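Local coordinates for arginine decarboxylase (Campylobacter jejuni subsp. jejuni, PDB 3NZP), which probably catalyses the decarboxylation of arginine to agmatine, a step of polyamine biosynthesis, with pyridoxal 5'-phosphate as its cofactor, at residues Lys57-Ile62 with Lys102-Gly107; Asn123-Pro128 with Met149-Thr154; Ile23-Lys28 with Phe51-Gln56; Ile6-Asn11 with Ala276-Gln281. All blocks are in the same frame, centred on the assembly; numbering follows the deposited sequence.

Interaction 1 (Lys57-Ile62 with Lys102-Gly107)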
loop_
_atom_site.group_PDB
_atom_site.type_symbol
_atom_site.label_atom_id
_atom_site.label_comp_id
_atom_site.label_asym_id
_atom_site.label_seq_id
_atom_site.Cartn_x
_atom_site.Cartn_y
_atom_site.Cartn_z
ATOM N N LYS B 57 -2.286 29.096 1.330
ATOM C CA LYS B 57 -1.562 29.391 2.549
ATOM C C LYS B 57 -0.196 28.731 2.514
ATOM O O LYS B 57 0.818 29.359 2.802
ATOM C CB LYS B 57 -2.321 28.864 3.751
ATOM C CG LYS B 57 -3.054 29.912 4.528
ATOM C CD LYS B 57 -2.117 30.624 5.473
ATOM C CE LYS B 57 -2.892 31.186 6.659
ATOM N NZ LYS B 57 -3.600 30.124 7.459
ATOM N N GLN B 58 -0.165 27.458 2.150
ATOM C CA GLN B 58 1.096 26.741 2.111
ATOM C C GLN B 58 2.112 27.289 1.141
ATOM O O GLN B 58 3.293 27.373 1.467
ATOM C CB GLN B 58 0.843 25.273 1.823
ATOM C CG GLN B 58 0.297 24.581 3.041
ATOM C CD GLN B 58 1.302 24.574 4.160
ATOM O OE1 GLN B 58 2.299 23.872 4.087
ATOM N NE2 GLN B 58 1.059 25.368 5.197
ATOM N N ILE B 59 1.659 27.649 -0.052
ATOM C CA ILE B 59 2.546 28.192 -1.064
ATOM C C ILE B 59 3.153 29.496 -0.583
ATOM O O ILE B 59 4.367 29.667 -0.618
ATOM C CB ILE B 59 1.795 28.453 -2.371
ATOM C CG1 ILE B 59 1.284 27.138 -2.944
ATOM C CG2 ILE B 59 2.713 29.134 -3.377
ATOM C CD1 ILE B 59 0.427 27.321 -4.164
ATOM N N GLU B 60 2.313 30.423 -0.137
ATOM C CA GLU B 60 2.828 31.695 0.331
ATOM C C GLU B 60 3.599 31.518 1.623
ATOM O O GLU B 60 4.373 32.383 2.028
ATOM C CB GLU B 60 1.700 32.720 0.506
ATOM C CG GLU B 60 0.441 32.203 1.158
ATOM C CD GLU B 60 -0.741 33.166 0.988
ATOM O OE1 GLU B 60 -1.082 33.511 -0.176
ATOM O OE2 GLU B 60 -1.335 33.571 2.021
ATOM N N ASN B 61 3.407 30.381 2.264
ATOM C CA ASN B 61 4.119 30.119 3.490
ATOM C C ASN B 61 5.556 29.704 3.136
ATOM O O ASN B 61 6.499 30.108 3.801
ATOM C CB ASN B 61 3.377 29.043 4.268
ATOM C CG ASN B 61 3.906 28.873 5.666
ATOM O OD1 ASN B 61 4.229 29.847 6.346
ATOM N ND2 ASN B 61 3.989 27.623 6.115
ATOM N N ILE B 62 5.718 28.923 2.073
ATOM C CA ILE B 62 7.046 28.499 1.639
ATOM C C ILE B 62 7.798 29.711 1.099
ATOM O O ILE B 62 8.865 30.064 1.606
ATOM C CB ILE B 62 6.968 27.410 0.541
ATOM C CG1 ILE B 62 6.393 26.125 1.133
ATOM C CG2 ILE B 62 8.349 27.112 -0.026
ATOM C CD1 ILE B 62 6.235 25.021 0.134
ATOM N N LYS B 102 0.578 30.313 -9.474
ATOM C CA LYS B 102 0.988 31.045 -10.679
ATOM C C LYS B 102 1.754 32.312 -10.353
ATOM O O LYS B 102 2.821 32.569 -10.909
ATOM C CB LYS B 102 -0.222 31.410 -11.531
ATOM C CG LYS B 102 0.165 32.051 -12.851
ATOM C CD LYS B 102 -1.052 32.338 -13.689
ATOM C CE LYS B 102 -0.667 32.844 -15.062
ATOM N NZ LYS B 102 -1.880 33.143 -15.899
ATOM N N ASP B 103 1.181 33.099 -9.452
ATOM C CA ASP B 103 1.768 34.363 -9.030
ATOM C C ASP B 103 3.142 34.175 -8.411
ATOM O O ASP B 103 3.903 35.131 -8.289
ATOM C CB ASP B 103 0.840 35.045 -8.026
ATOM C CG ASP B 103 -0.366 35.690 -8.685
ATOM O OD1 ASP B 103 -1.413 35.818 -8.005
ATOM O OD2 ASP B 103 -0.260 36.077 -9.874
ATOM N N TYR B 104 3.464 32.943 -8.035
ATOM C CA TYR B 104 4.747 32.655 -7.407
ATOM C C TYR B 104 5.706 31.939 -8.348
ATOM O O TYR B 104 6.844 31.614 -7.978
ATOM C CB TYR B 104 4.514 31.808 -6.164
ATOM C CG TYR B 104 3.626 32.475 -5.152
ATOM C CD1 TYR B 104 4.167 33.239 -4.118
ATOM C CD2 TYR B 104 2.243 32.356 -5.227
ATOM C CE1 TYR B 104 3.350 33.864 -3.180
ATOM C CE2 TYR B 104 1.418 32.980 -4.295
ATOM C CZ TYR B 104 1.977 33.728 -3.271
ATOM O OH TYR B 104 1.161 34.289 -2.322
ATOM N N ASN B 105 5.240 31.704 -9.570
ATOM C CA ASN B 105 6.035 31.019 -10.577
ATOM C C ASN B 105 6.374 29.608 -10.098
ATOM O O ASN B 105 7.457 29.076 -10.374
ATOM C CB ASN B 105 7.313 31.786 -10.859
ATOM C CG ASN B 105 7.966 31.342 -12.140
ATOM O OD1 ASN B 105 9.188 31.195 -12.213
ATOM N ND2 ASN B 105 7.154 31.126 -13.168
ATOM N N TYR B 106 5.428 29.015 -9.373
ATOM C CA TYR B 106 5.566 27.672 -8.825
ATOM C C TYR B 106 5.605 26.675 -9.983
ATOM O O TYR B 106 4.733 26.682 -10.850
ATOM C CB TYR B 106 4.377 27.388 -7.901
ATOM C CG TYR B 106 4.665 26.442 -6.759
ATOM C CD1 TYR B 106 5.005 25.116 -6.999
ATOM C CD2 TYR B 106 4.593 26.871 -5.440
ATOM C CE1 TYR B 106 5.267 24.236 -5.957
ATOM C CE2 TYR B 106 4.852 25.999 -4.383
ATOM C CZ TYR B 106 5.190 24.681 -4.647
ATOM O OH TYR B 106 5.444 23.799 -3.608
ATOM N N GLY B 107 6.617 25.818 -9.994
ATOM C CA GLY B 107 6.757 24.852 -11.068
ATOM C C GLY B 107 6.219 23.468 -10.765
ATOM O O GLY B 107 5.578 23.251 -9.739
#
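Y104 and Y106 reach from the loop ahead of barrel strand 107-110 toward helix 52-72, and I59 of that helix enters between them. I59 illustrates how one branched residue can serve two aromatic rings through a single methyl group. CG2 of I59 lies over one face of the Y104 ring, 4.1 Å from its centroid and 24° off the normal, a CH-pi contact displaced toward the rim. The same methyl touches the edge of the other ring, with I59 CG2 3.6 Å from Y106 CD2.

Y104 can be followed outward. Its CB leaves the loop toward the helix, and the first torsion turns CG away from the carbonyl carbon (chi1 -59°). CG and CD2 then meet that methyl, with Y104 CD2 3.7 Å from I59 CG2, and CE2 borders it too. Past the middle of the ring the partner changes: Y104 CZ is 3.9 Å from E60 CB, and at the tip Y104 OH stands 3.2 Å from E60 OE1. The planes of the ring and the carboxylate are 55° apart.

Y106 is the deeper of the two tyrosines. Its hydroxyl oxygen approaches CD1 of I62 at 4.0 Å, and the same ring packs on A81, Y83 and V325; its side chain comes to about 8 Å from the bound pyridoxal phosphate. L97 and L100 of helix 91-100 close round I59. The chemistry is therefore graded: hydrocarbon and aromatic surface dominates around I59 and I62, although Y106 OH also lies there, while the E60 carboxylate and Y104 OH come together on the partly exposed side.

Interaction 2 (Asn123-Pro128 with Met149-Thr154)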
loop_
_atom_site.group_PDB
_atom_site.type_symbol
_atom_site.label_atom_id
_atom_site.label_comp_id
_atom_site.label_asym_id
_atom_site.label_seq_id
_atom_site.Cartn_x
_atom_site.Cartn_y
_atom_site.Cartn_z
ATOM N N ASN B 123 1.107 22.925 -16.278
ATOM C CA ASN B 123 2.146 23.826 -15.787
ATOM C C ASN B 123 2.041 25.155 -16.514
ATOM O O ASN B 123 1.955 25.178 -17.740
ATOM C CB ASN B 123 3.545 23.251 -16.033
ATOM C CG ASN B 123 4.643 24.178 -15.536
ATOM O OD1 ASN B 123 4.733 24.457 -14.337
ATOM N ND2 ASN B 123 5.471 24.671 -16.451
ATOM N N ASN B 124 2.053 26.252 -15.758
ATOM C CA ASN B 124 1.959 27.596 -16.333
ATOM C C ASN B 124 3.179 27.867 -17.217
ATOM O O ASN B 124 4.313 27.585 -16.827
ATOM C CB ASN B 124 1.911 28.670 -15.234
ATOM C CG ASN B 124 0.870 28.392 -14.149
ATOM O OD1 ASN B 124 -0.333 28.415 -14.390
ATOM N ND2 ASN B 124 1.352 28.156 -12.929
ATOM N N GLU B 125 2.950 28.411 -18.406
ATOM C CA GLU B 125 4.055 28.719 -19.306
ATOM C C GLU B 125 5.016 29.681 -18.612
ATOM O O GLU B 125 4.603 30.714 -18.084
ATOM C CB GLU B 125 3.530 29.355 -20.602
ATOM C CG GLU B 125 2.884 28.374 -21.585
ATOM C CD GLU B 125 3.813 27.988 -22.725
ATOM O OE1 GLU B 125 3.403 27.184 -23.589
ATOM O OE2 GLU B 125 4.953 28.495 -22.756
ATOM N N GLY B 126 6.293 29.334 -18.598
ATOM C CA GLY B 126 7.253 30.202 -17.956
ATOM C C GLY B 126 7.769 29.609 -16.661
ATOM O O GLY B 126 8.935 29.813 -16.291
ATOM N N ALA B 127 6.905 28.868 -15.968
ATOM C CA ALA B 127 7.293 28.223 -14.720
ATOM C C ALA B 127 8.178 27.047 -15.083
ATOM O O ALA B 127 8.039 26.465 -16.170
ATOM C CB ALA B 127 6.078 27.750 -13.966
ATOM N N PRO B 128 9.110 26.682 -14.194
ATOM C CA PRO B 128 10.017 25.566 -14.454
ATOM C C PRO B 128 9.361 24.189 -14.313
ATOM O O PRO B 128 8.427 23.990 -13.523
ATOM C CB PRO B 128 11.132 25.795 -13.444
ATOM C CG PRO B 128 10.388 26.319 -12.269
ATOM C CD PRO B 128 9.371 27.275 -12.874
HETATM N N MSE B 149 7.861 23.651 -27.345
HETATM C CA MSE B 149 6.518 24.115 -27.058
HETATM C C MSE B 149 6.557 25.456 -26.338
HETATM O O MSE B 149 5.535 26.122 -26.202
HETATM C CB MSE B 149 5.859 23.080 -26.174
HETATM C CG MSE B 149 4.385 23.223 -25.989
HETATM SE SE MSE B 149 3.818 21.631 -25.050
HETATM C CE MSE B 149 4.226 20.307 -26.479
ATOM N N GLY B 150 7.748 25.824 -25.868
ATOM C CA GLY B 150 7.938 27.072 -25.155
ATOM C C GLY B 150 8.034 26.948 -23.635
ATOM O O GLY B 150 8.017 27.954 -22.918
ATOM N N HIS B 151 8.148 25.724 -23.134
ATOM C CA HIS B 151 8.225 25.488 -21.697
ATOM C C HIS B 151 9.617 25.603 -21.115
ATOM O O HIS B 151 10.613 25.407 -21.801
ATOM C CB HIS B 151 7.678 24.100 -21.358
ATOM C CG HIS B 151 6.260 24.109 -20.898
ATOM N ND1 HIS B 151 5.337 23.175 -21.316
ATOM C CD2 HIS B 151 5.604 24.937 -20.050
ATOM C CE1 HIS B 151 4.171 23.429 -20.747
ATOM N NE2 HIS B 151 4.307 24.493 -19.974
ATOM N N ASN B 152 9.683 25.912 -19.831
ATOM C CA ASN B 152 10.965 26.023 -19.172
ATOM C C ASN B 152 11.276 24.665 -18.548
ATOM O O ASN B 152 11.207 24.504 -17.330
ATOM C CB ASN B 152 10.872 27.087 -18.102
ATOM C CG ASN B 152 12.157 27.259 -17.359
ATOM O OD1 ASN B 152 12.244 28.085 -16.453
ATOM N ND2 ASN B 152 13.172 26.485 -17.729
ATOM N N ILE B 153 11.623 23.685 -19.381
ATOM C CA ILE B 153 11.892 22.341 -18.880
ATOM C C ILE B 153 13.371 22.032 -18.677
ATOM O O ILE B 153 14.226 22.511 -19.422
ATOM C CB ILE B 153 11.249 21.275 -19.810
ATOM C CG1 ILE B 153 11.407 19.884 -19.204
ATOM C CG2 ILE B 153 11.875 21.329 -21.185
ATOM C CD1 ILE B 153 10.672 18.794 -19.965
ATOM N N THR B 154 13.658 21.242 -17.645
ATOM C CA THR B 154 15.022 20.832 -17.306
ATOM C C THR B 154 15.044 19.322 -17.130
ATOM O O THR B 154 14.317 18.782 -16.296
ATOM C CB THR B 154 15.504 21.468 -15.960
ATOM O OG1 THR B 154 15.580 22.895 -16.087
ATOM C CG2 THR B 154 16.875 20.925 -15.565
#
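H151 and N123 form the close part of this contact, in which a buried ring is placed by its edge. H151 NE2 donates to the carbonyl oxygen of N123 across 3.3 Å, a weak bond although nearly straight (160°), and the oxygen lies near the ring plane. Beside it the amide of N123 and the imidazole run in opposite senses, their planes 44° apart. With CG trans to the backbone N (chi1 180°), that amide reaches back to its own loop, where N123 ND2 bonds to A127 O at 3.1 Å from above the carbonyl plane and braces the type II turn N124-A127. Further along, N152 CB packs 3.5 Å from A127 O, and P128 CA makes a C-H...O contact of 3.3 Å with N152 O.

The other side is looser. E125 and G126 are exposed, and the carboxylate of E125 bends back toward the Schellman turn at G150 without a hydrogen bond to it. R577 of the second subunit lies near, with a long, weak ion pair to E125 OE1 and a weak bond to N123 O.

Both segments lead into adjacent parallel strands of the barrel, 128-131 and 152-157, connected through helix 137-148 in a beta-alpha-beta crossover; I129 pairs with N152 and T154.

Interaction 3 (Ile23-Lys28 with Phe51-Gln56)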
loop_
_atom_site.group_PDB
_atom_site.type_symbol
_atom_site.label_atom_id
_atom_site.label_comp_id
_atom_site.label_asym_id
_atom_site.label_seq_id
_atom_site.Cartn_x
_atom_site.Cartn_y
_atom_site.Cartn_z
ATOM N N ILE B 23 -12.394 26.003 9.475
ATOM C CA ILE B 23 -11.270 26.464 8.685
ATOM C C ILE B 23 -11.014 27.904 9.119
ATOM O O ILE B 23 -11.855 28.778 8.924
ATOM C CB ILE B 23 -11.603 26.438 7.186
ATOM C CG1 ILE B 23 -11.993 25.019 6.755
ATOM C CG2 ILE B 23 -10.436 26.982 6.403
ATOM C CD1 ILE B 23 -10.990 23.933 7.106
ATOM N N ASN B 24 -9.866 28.153 9.728
ATOM C CA ASN B 24 -9.570 29.495 10.185
ATOM C C ASN B 24 -9.254 30.411 9.011
ATOM O O ASN B 24 -8.092 30.718 8.759
ATOM C CB ASN B 24 -8.390 29.473 11.156
ATOM C CG ASN B 24 -8.330 30.715 12.004
ATOM O OD1 ASN B 24 -8.062 31.806 11.511
ATOM N ND2 ASN B 24 -8.609 30.559 13.296
ATOM N N TYR B 25 -10.279 30.843 8.283
ATOM C CA TYR B 25 -10.054 31.714 7.138
ATOM C C TYR B 25 -10.947 32.957 7.158
ATOM O O TYR B 25 -10.513 34.034 7.587
ATOM C CB TYR B 25 -10.249 30.938 5.832
ATOM C CG TYR B 25 -9.928 31.736 4.580
ATOM C CD1 TYR B 25 -10.624 31.507 3.384
ATOM C CD2 TYR B 25 -8.969 32.754 4.596
ATOM C CE1 TYR B 25 -10.382 32.284 2.241
ATOM C CE2 TYR B 25 -8.720 33.532 3.460
ATOM C CZ TYR B 25 -9.431 33.296 2.288
ATOM O OH TYR B 25 -9.213 34.087 1.185
ATOM N N GLU B 26 -12.181 32.840 6.690
ATOM C CA GLU B 26 -13.061 34.005 6.699
ATOM C C GLU B 26 -13.922 33.911 7.945
ATOM O O GLU B 26 -13.444 34.144 9.054
ATOM C CB GLU B 26 -13.952 34.018 5.456
ATOM C CG GLU B 26 -14.020 35.360 4.779
ATOM C CD GLU B 26 -12.773 35.660 3.963
ATOM O OE1 GLU B 26 -12.709 36.744 3.340
ATOM O OE2 GLU B 26 -11.858 34.809 3.943
ATOM N N LYS B 27 -15.192 33.560 7.756
ATOM C CA LYS B 27 -16.110 33.390 8.872
ATOM C C LYS B 27 -15.767 32.129 9.660
ATOM O O LYS B 27 -16.520 31.723 10.545
ATOM C CB LYS B 27 -17.553 33.279 8.384
ATOM C CG LYS B 27 -18.258 34.617 8.202
ATOM C CD LYS B 27 -17.772 35.371 6.978
ATOM C CE LYS B 27 -18.424 34.826 5.723
ATOM N NZ LYS B 27 -19.912 34.958 5.727
ATOM N N LYS B 28 -14.637 31.507 9.341
ATOM C CA LYS B 28 -14.231 30.300 10.041
ATOM C C LYS B 28 -15.317 29.225 9.922
ATOM O O LYS B 28 -15.832 28.727 10.937
ATOM C CB LYS B 28 -13.971 30.617 11.515
ATOM C CG LYS B 28 -13.049 31.809 11.729
ATOM C CD LYS B 28 -12.740 32.027 13.205
ATOM C CE LYS B 28 -12.025 33.346 13.412
ATOM N NZ LYS B 28 -10.793 33.392 12.583
ATOM N N PHE B 51 -9.529 21.793 0.445
ATOM C CA PHE B 51 -9.632 23.220 0.710
ATOM C C PHE B 51 -8.518 23.971 -0.014
ATOM O O PHE B 51 -7.415 24.139 0.516
ATOM C CB PHE B 51 -9.545 23.467 2.215
ATOM C CG PHE B 51 -10.716 22.933 2.977
ATOM C CD1 PHE B 51 -11.925 23.625 2.988
ATOM C CD2 PHE B 51 -10.612 21.742 3.692
ATOM C CE1 PHE B 51 -13.011 23.146 3.700
ATOM C CE2 PHE B 51 -11.696 21.245 4.409
ATOM C CZ PHE B 51 -12.902 21.952 4.416
ATOM N N PRO B 52 -8.794 24.437 -1.239
ATOM C CA PRO B 52 -7.805 25.168 -2.025
ATOM C C PRO B 52 -7.114 26.259 -1.218
ATOM O O PRO B 52 -5.911 26.471 -1.359
ATOM C CB PRO B 52 -8.625 25.741 -3.171
ATOM C CG PRO B 52 -9.707 24.744 -3.338
ATOM C CD PRO B 52 -10.093 24.435 -1.922
ATOM N N HIS B 53 -7.862 26.950 -0.367
ATOM C CA HIS B 53 -7.274 28.009 0.440
ATOM C C HIS B 53 -6.037 27.539 1.205
ATOM O O HIS B 53 -5.027 28.242 1.258
ATOM C CB HIS B 53 -8.307 28.574 1.425
ATOM C CG HIS B 53 -7.704 29.415 2.507
ATOM N ND1 HIS B 53 -7.592 28.980 3.811
ATOM C CD2 HIS B 53 -7.139 30.646 2.470
ATOM C CE1 HIS B 53 -6.987 29.908 4.532
ATOM N NE2 HIS B 53 -6.702 30.929 3.742
ATOM N N LEU B 54 -6.122 26.355 1.800
ATOM C CA LEU B 54 -5.002 25.804 2.549
ATOM C C LEU B 54 -3.789 25.664 1.637
ATOM O O LEU B 54 -2.655 25.929 2.040
ATOM C CB LEU B 54 -5.384 24.445 3.140
ATOM C CG LEU B 54 -5.859 24.446 4.599
ATOM C CD1 LEU B 54 -6.675 25.674 4.864
ATOM C CD2 LEU B 54 -6.677 23.187 4.882
ATOM N N ILE B 55 -4.042 25.263 0.396
ATOM C CA ILE B 55 -2.974 25.095 -0.575
ATOM C C ILE B 55 -2.276 26.423 -0.775
ATOM O O ILE B 55 -1.045 26.493 -0.810
ATOM C CB ILE B 55 -3.518 24.585 -1.917
ATOM C CG1 ILE B 55 -4.313 23.307 -1.697
ATOM C CG2 ILE B 55 -2.373 24.247 -2.858
ATOM C CD1 ILE B 55 -4.864 22.742 -2.949
ATOM N N GLN B 56 -3.069 27.480 -0.905
ATOM C CA GLN B 56 -2.526 28.823 -1.079
ATOM C C GLN B 56 -1.688 29.188 0.148
ATOM O O GLN B 56 -0.517 29.547 0.026
ATOM C CB GLN B 56 -3.668 29.818 -1.265
ATOM C CG GLN B 56 -3.252 31.268 -1.349
ATOM C CD GLN B 56 -4.456 32.166 -1.533
ATOM O OE1 GLN B 56 -4.941 32.352 -2.654
ATOM N NE2 GLN B 56 -4.970 32.706 -0.427
#
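The Y25 and H53 rings stack face to face, their centroids 3.5 Å apart and their planes inclined by 18°. H53 CD2 sits over the middle of the phenol, while Y25 CG sits over the middle of the imidazole. On the opposite face of Y25 lies E26, with OE2 3.2 Å above the plane, so the phenol lies between the carboxylate of E26 and the imidazole in the model. Across the contact, I23 CG2 and N24 O approach the H53 ring obliquely.

A second flat group, F51, is covered on one face by I23. The CD1 methyl of I23 stands almost on the normal, 3.8 Å from the F51 centroid and 10° off the perpendicular, and I23 CG1 follows at 3.7 Å from F51 CE1. The other branch, CG2, turns to L54 and meets its CD1 at 4.3 Å. The isoleucine thus spans the start of the helix, from F51 at the N-cap position to the first turn.

Torsions explain how the stack is built. Y25 (chi1 -175°), and H53 likewise, carries CG on the far side from the backbone N, which extends both rings into the gap between loop and helix, and Y25 CB adds a CH-pi contact over the imidazole.

I23, Y25 and F51 also pack on strand 534-540, while F51 pairs through its backbone with H329. This is the junction of a fold type III decarboxylase, where helix 52-72 runs from the beta domain, whose strand 47-50 precedes it, into the pyridoxal-binding barrel.

Interaction 4 (Ile6-Asn11 with Ala276-Gln281)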
loop_
_atom_site.group_PDB
_atom_site.type_symbol
_atom_site.label_atom_id
_atom_site.label_comp_id
_atom_site.label_asym_id
_atom_site.label_seq_id
_atom_site.Cartn_x
_atom_site.Cartn_y
_atom_site.Cartn_z
ATOM N N ILE B 6 -4.740 20.317 18.253
ATOM C CA ILE B 6 -5.005 21.120 17.073
ATOM C C ILE B 6 -3.994 22.252 16.922
ATOM O O ILE B 6 -3.884 22.865 15.860
ATOM C CB ILE B 6 -6.430 21.702 17.126
ATOM C CG1 ILE B 6 -6.772 22.380 15.794
ATOM C CG2 ILE B 6 -6.545 22.642 18.300
ATOM C CD1 ILE B 6 -8.219 22.827 15.671
ATOM N N ASP B 7 -3.245 22.526 17.982
ATOM C CA ASP B 7 -2.263 23.596 17.930
ATOM C C ASP B 7 -0.906 23.125 17.433
ATOM O O ASP B 7 -0.125 23.914 16.900
ATOM C CB ASP B 7 -2.130 24.245 19.306
ATOM C CG ASP B 7 -3.163 25.349 19.534
ATOM O OD1 ASP B 7 -3.257 25.838 20.682
ATOM O OD2 ASP B 7 -3.867 25.736 18.571
ATOM N N ILE B 8 -0.635 21.836 17.597
ATOM C CA ILE B 8 0.629 21.264 17.157
ATOM C C ILE B 8 0.632 21.036 15.644
ATOM O O ILE B 8 1.368 21.692 14.903
ATOM C CB ILE B 8 0.883 19.933 17.852
ATOM C CG1 ILE B 8 0.806 20.119 19.365
ATOM C CG2 ILE B 8 2.223 19.384 17.440
ATOM C CD1 ILE B 8 0.977 18.823 20.148
ATOM N N TRP B 9 -0.205 20.107 15.192
ATOM C CA TRP B 9 -0.301 19.774 13.773
ATOM C C TRP B 9 -1.204 20.735 13.016
ATOM O O TRP B 9 -1.072 20.899 11.805
ATOM C CB TRP B 9 -0.853 18.358 13.584
ATOM C CG TRP B 9 -2.257 18.193 14.084
ATOM C CD1 TRP B 9 -2.636 17.769 15.321
ATOM C CD2 TRP B 9 -3.466 18.540 13.388
ATOM N NE1 TRP B 9 -4.002 17.835 15.446
ATOM C CE2 TRP B 9 -4.537 18.305 14.279
ATOM C CE3 TRP B 9 -3.744 19.031 12.107
ATOM C CZ2 TRP B 9 -5.871 18.545 13.929
ATOM C CZ3 TRP B 9 -5.079 19.272 11.757
ATOM C CH2 TRP B 9 -6.122 19.028 12.668
ATOM N N GLY B 10 -2.123 21.362 13.736
ATOM C CA GLY B 10 -3.059 22.263 13.104
ATOM C C GLY B 10 -2.583 23.632 12.675
ATOM O O GLY B 10 -3.137 24.199 11.733
ATOM N N ASN B 11 -1.565 24.179 13.328
ATOM C CA ASN B 11 -1.107 25.526 12.966
ATOM C C ASN B 11 -2.285 26.468 12.981
ATOM O O ASN B 11 -3.351 26.135 13.498
ATOM C CB ASN B 11 -0.491 25.545 11.579
ATOM C CG ASN B 11 1.008 25.490 11.630
ATOM O OD1 ASN B 11 1.586 24.605 12.267
ATOM N ND2 ASN B 11 1.657 26.441 10.967
ATOM N N ALA B 276 9.948 18.313 6.227
ATOM C CA ALA B 276 9.004 17.498 6.985
ATOM C C ALA B 276 7.707 18.216 7.333
ATOM O O ALA B 276 7.632 19.445 7.337
ATOM C CB ALA B 276 9.674 16.974 8.242
ATOM N N VAL B 277 6.676 17.433 7.622
ATOM C CA VAL B 277 5.375 17.984 8.000
ATOM C C VAL B 277 5.084 17.589 9.447
ATOM O O VAL B 277 5.446 16.494 9.871
ATOM C CB VAL B 277 4.251 17.432 7.081
ATOM C CG1 VAL B 277 2.886 17.665 7.705
ATOM C CG2 VAL B 277 4.320 18.110 5.721
ATOM N N GLU B 278 4.447 18.474 10.209
ATOM C CA GLU B 278 4.128 18.135 11.589
ATOM C C GLU B 278 2.826 17.333 11.672
ATOM O O GLU B 278 1.748 17.874 11.438
ATOM C CB GLU B 278 3.995 19.392 12.441
ATOM C CG GLU B 278 3.813 19.056 13.909
ATOM C CD GLU B 278 4.949 18.181 14.422
ATOM O OE1 GLU B 278 6.112 18.654 14.412
ATOM O OE2 GLU B 278 4.681 17.023 14.817
ATOM N N TYR B 279 2.937 16.051 12.010
ATOM C CA TYR B 279 1.784 15.151 12.097
ATOM C C TYR B 279 1.375 14.856 13.537
ATOM O O TYR B 279 0.254 14.422 13.811
ATOM C CB TYR B 279 2.113 13.835 11.383
ATOM C CG TYR B 279 2.135 13.922 9.866
ATOM C CD1 TYR B 279 0.951 13.891 9.138
ATOM C CD2 TYR B 279 3.336 14.008 9.160
ATOM C CE1 TYR B 279 0.954 13.937 7.746
ATOM C CE2 TYR B 279 3.354 14.056 7.759
ATOM C CZ TYR B 279 2.155 14.018 7.064
ATOM O OH TYR B 279 2.132 14.048 5.676
ATOM N N SER B 280 2.306 15.086 14.449
ATOM C CA SER B 280 2.072 14.846 15.858
ATOM C C SER B 280 0.937 15.679 16.431
ATOM O O SER B 280 0.866 16.882 16.192
ATOM C CB SER B 280 3.330 15.144 16.640
ATOM O OG SER B 280 3.006 15.249 18.007
ATOM N N GLN B 281 0.055 15.031 17.194
ATOM C CA GLN B 281 -1.082 15.708 17.837
ATOM C C GLN B 281 -1.027 15.476 19.346
ATOM O O GLN B 281 -2.008 15.699 20.060
ATOM C CB GLN B 281 -2.420 15.194 17.290
ATOM C CG GLN B 281 -2.783 13.771 17.708
ATOM C CD GLN B 281 -4.163 13.339 17.213
ATOM O OE1 GLN B 281 -5.145 14.062 17.377
ATOM N NE2 GLN B 281 -4.241 12.152 16.616
#
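At the pyridoxal-binding TIM barrel, the loop that follows strand 268-272 and the cofactor-lining G273 and G274 receives the N-terminal segment, with I8 and W9 packed against E278, S280 and Q281. It offers an example of side chains meeting mostly backbone. No hydrogen bond crosses between the segments; W9 CB is close to two carbonyl oxygens, 3.4 Å from E278 O and 3.5 Å from S280 O.

The indole is turned by a first torsion of 64°, which leaves CG flanked by both backbone branches. S280 O then lies in the ring plane at the edge, and CD1 and NE1 run alongside CB of Q281, the distance from W9 NE1 to Q281 CB being 3.6 Å. One face of the indole carries CA of I6, NE1 bonds to the carbonyl oxygen of Y4, and F514 and P461 pack around the ring.

I8 lies nearer the protein surface. S280 O lies beside its CB and CG2, and I8 CG2 also touches E278 CG at 3.9 Å, while CD1 reaches the backbone of Q281. Y279 turns the other way, its hydroxyl bonded to R323, a residue of the pyridoxal phosphate binding site, so the loop supplies a second-shell residue of the cofactor site.

E278, bent at chi2 (56°), folds back on its own loop: its OE2 accepts S287 N and, through the anti lone pair, S280 N at 3.1 Å.

Overall arrangement
From the N terminus, interaction 4 opens first, at 6-11, and closes only at 276-281, so its long loop encloses the other three. Within it they follow in series and none cross. Interaction 3 joins 23-28 to the start of helix 52-72; interaction 1 takes up that helix at the next residue and closes on the loop before barrel strand 107-110; interaction 2 then spans the entries to the following two strands. Interactions 1 and 2 touch, N105 ND2 lying 3.3 Å from A127 CA. Interaction 4 ties the N-terminal segment to a loop beyond the C-terminal end of a barrel strand, whereas interactions 1 and 2 lie where barrel strands begin, with the second subunit near interaction 2.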